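Local coordinates for protein probable starch synthase 4, chloroplastic/amyloplastic (Arabidopsis thaliana, PDB 6GNE) that is a plastid protein of the GT-B glycosyltransferase fold, with two domains that hold ADP between them, at residues P310-I315 and G339-L344. Numbering follows the deposited sequence.
Sequences PLVGCI and GQFVLL. With ADP (adenosine-5'-diphosphate), chain F.
Gly339 CA comes within 3.4 Å of Pro310 O just before two neighbouring parallel strands, 311-317 and 340-346, joined by helix 324-336 in a beta-alpha-beta unit. Next along, Gln340 is bonded through both its backbone N-H and its C=O: N donates to Pro310 O, and O accepts from Val312 N at 2.8 Å. Its CB packs on Leu311 CD1, while the extended side chain carries the amide on to Arg297 and Ser303 O, which satisfy both polar ends inside a buried setting. Phe341 goes to the other face of the sheet, with Val312 and Cys314. Its CG is anti to the backbone N (chi1 -161°), which sets the ring across Val312: CE2 is 3.5 Å from Val312 CG1, Val312 O sits over one face toward the rim, and Cys314 CB approaches CZ obliquely. Helix 324-336 packs on this face, Ile331 and Thr334 touching the ring. Val342 returns to the face of Leu311 and rests CG2 on Leu311 CD1 (3.7 Å); its N donates to Val312 O, and its O accepts a more bent bond from Cys314 N (143° at the hydrogen). Opposite it, Gly313 brings no side chain. Leu343 turns back to the Phe341 face and lays CD1 3.6 Å from Cys314 SG. Finally Leu344 N donates to Cys314 O (2.8 Å), and Leu344 CB meets Ile315 CG1. Leu344 CG lies 3.8 Å from ADP N1. Ile315 CG2 touches the adenine at C4 (3.7 Å). Five backbone bonds thus fix the register of two inner strands of the C-terminal Rossmann-like domain, with apolar packing on both faces, which probably helps to set Ile315 and Leu344 beside the adenine as a largely apolar surface, while polar grips on ADP come from residues such as Arg317 and Lys322.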
loop_
_atom_site.group_PDB
_atom_site.type_symbol
_atom_site.label_atom_id
_atom_site.label_comp_id
_atom_site.label_asym_id
_atom_site.label_seq_id
_atom_site.Cartn_x
_atom_site.Cartn_y
_atom_site.Cartn_z
ATOM N N PRO A 310 28.926 3.243 -3.249
ATOM C CA PRO A 310 27.493 3.050 -3.451
ATOM C C PRO A 310 26.664 3.450 -2.205
ATOM O O PRO A 310 27.035 3.109 -1.084
ATOM C CB PRO A 310 27.381 1.552 -3.735
ATOM C CG PRO A 310 28.507 0.964 -2.994
ATOM C CD PRO A 310 29.621 1.963 -3.076
ATOM N N LEU A 311 25.590 4.199 -2.437
ATOM C CA LEU A 311 24.655 4.600 -1.394
ATOM C C LEU A 311 23.497 3.616 -1.399
ATOM O O LEU A 311 22.795 3.491 -2.389
ATOM C CB LEU A 311 24.140 6.018 -1.653
ATOM C CG LEU A 311 23.129 6.574 -0.654
ATOM C CD1 LEU A 311 23.790 6.801 0.692
ATOM C CD2 LEU A 311 22.559 7.884 -1.163
ATOM N N VAL A 312 23.309 2.912 -0.290
ATOM C CA VAL A 312 22.227 1.937 -0.132
ATOM C C VAL A 312 21.125 2.643 0.634
ATOM O O VAL A 312 21.358 3.197 1.698
ATOM C CB VAL A 312 22.686 0.699 0.674
ATOM C CG1 VAL A 312 21.517 -0.271 0.873
ATOM C CG2 VAL A 312 23.862 -0.013 -0.019
ATOM N N GLY A 313 19.930 2.661 0.075
ATOM C CA GLY A 313 18.774 3.271 0.743
ATOM C C GLY A 313 17.760 2.221 1.171
ATOM O O GLY A 313 17.711 1.098 0.635
ATOM N N CYS A 314 16.986 2.583 2.185
ATOM C CA CYS A 314 15.908 1.779 2.691
ATOM C C CYS A 314 14.865 2.725 3.239
ATOM O O CYS A 314 15.167 3.537 4.131
ATOM C CB CYS A 314 16.399 0.849 3.801
ATOM S SG CYS A 314 15.086 -0.164 4.522
ATOM N N ILE A 315 13.640 2.618 2.704
ATOM C CA ILE A 315 12.462 3.412 3.106
ATOM C C ILE A 315 11.346 2.439 3.390
ATOM O O ILE A 315 10.865 1.756 2.484
ATOM C CB ILE A 315 12.001 4.354 1.994
ATOM C CG1 ILE A 315 13.082 5.412 1.722
ATOM C CG2 ILE A 315 10.698 5.030 2.385
ATOM C CD1 ILE A 315 12.966 6.058 0.371
ATOM N N GLY A 339 30.377 0.807 1.515
ATOM C CA GLY A 339 29.283 1.640 1.027
ATOM C C GLY A 339 28.763 2.526 2.129
ATOM O O GLY A 339 29.244 2.466 3.256
ATOM N N GLN A 340 27.787 3.354 1.786
ATOM C CA GLN A 340 27.035 4.186 2.723
ATOM C C GLN A 340 25.592 3.718 2.787
ATOM O O GLN A 340 25.113 3.039 1.887
ATOM C CB GLN A 340 27.076 5.641 2.276
ATOM C CG GLN A 340 28.488 6.204 2.084
ATOM C CD GLN A 340 28.506 7.631 1.568
ATOM O OE1 GLN A 340 27.799 7.960 0.630
ATOM N NE2 GLN A 340 29.334 8.476 2.170
ATOM N N PHE A 341 24.906 4.061 3.866
ATOM C CA PHE A 341 23.551 3.594 4.127
ATOM C C PHE A 341 22.665 4.714 4.729
ATOM O O PHE A 341 23.024 5.331 5.741
ATOM C CB PHE A 341 23.605 2.419 5.095
ATOM C CG PHE A 341 22.371 1.577 5.101
ATOM C CD1 PHE A 341 21.222 1.985 5.752
ATOM C CD2 PHE A 341 22.355 0.386 4.424
ATOM C CE1 PHE A 341 20.075 1.220 5.734
ATOM C CE2 PHE A 341 21.201 -0.400 4.388
ATOM C CZ PHE A 341 20.060 0.020 5.034
ATOM N N VAL A 342 21.498 4.922 4.127
ATOM C CA VAL A 342 20.496 5.852 4.609
ATOM C C VAL A 342 19.191 5.110 4.853
ATOM O O VAL A 342 18.628 4.564 3.918
ATOM C CB VAL A 342 20.217 6.977 3.594
ATOM C CG1 VAL A 342 19.139 7.897 4.108
ATOM C CG2 VAL A 342 21.462 7.820 3.432
ATOM N N LEU A 343 18.727 5.110 6.099
ATOM C CA LEU A 343 17.461 4.499 6.463
ATOM C C LEU A 343 16.462 5.608 6.763
ATOM O O LEU A 343 16.748 6.539 7.533
ATOM C CB LEU A 343 17.584 3.593 7.689
ATOM C CG LEU A 343 16.311 2.973 8.264
ATOM C CD1 LEU A 343 15.631 2.068 7.242
ATOM C CD2 LEU A 343 16.624 2.148 9.477
ATOM N N LEU A 344 15.288 5.490 6.160
ATOM C CA LEU A 344 14.141 6.289 6.537
ATOM C C LEU A 344 13.027 5.327 6.918
ATOM O O LEU A 344 12.513 4.618 6.081
ATOM C CB LEU A 344 13.717 7.173 5.372
ATOM C CG LEU A 344 12.475 8.027 5.567
ATOM C CD1 LEU A 344 12.665 8.919 6.769
ATOM C CD2 LEU A 344 12.271 8.845 4.292
HETATM P PB ADP F . 3.531 -1.137 3.047
HETATM O O1B ADP F . 2.175 -0.975 2.428
HETATM O O2B ADP F . 4.023 0.001 3.894
HETATM O O3B ADP F . 3.638 -2.454 3.780
HETATM P PA ADP F . 4.392 -0.644 0.338
HETATM O O1A ADP F . 5.719 -0.829 -0.339
HETATM O O2A ADP F . 3.224 -1.282 -0.367
HETATM O O3A ADP F . 4.586 -1.205 1.834
HETATM O "O5'" ADP F . 4.043 0.913 0.526
HETATM C "C5'" ADP F . 4.907 1.809 1.226
HETATM C "C4'" ADP F . 4.702 3.292 0.868
HETATM O "O4'" ADP F . 4.917 4.107 2.030
HETATM C "C3'" ADP F . 5.706 3.813 -0.140
HETATM O "O3'" ADP F . 5.130 4.911 -0.826
HETATM C "C2'" ADP F . 6.839 4.318 0.716
HETATM O "O2'" ADP F . 7.628 5.297 0.065
HETATM C "C1'" ADP F . 6.081 4.916 1.864
HETATM N N9 ADP F . 6.828 4.916 3.140
HETATM C C8 ADP F . 7.021 3.881 3.968
HETATM N N7 ADP F . 7.709 4.273 5.064
HETATM C C5 ADP F . 7.964 5.586 4.947
HETATM C C6 ADP F . 8.663 6.638 5.750
HETATM N N6 ADP F . 9.248 6.319 6.932
HETATM N N1 ADP F . 8.688 7.902 5.240
HETATM C C2 ADP F . 8.114 8.190 4.044
HETATM N N3 ADP F . 7.482 7.284 3.281
HETATM C C4 ADP F . 7.380 5.998 3.672
#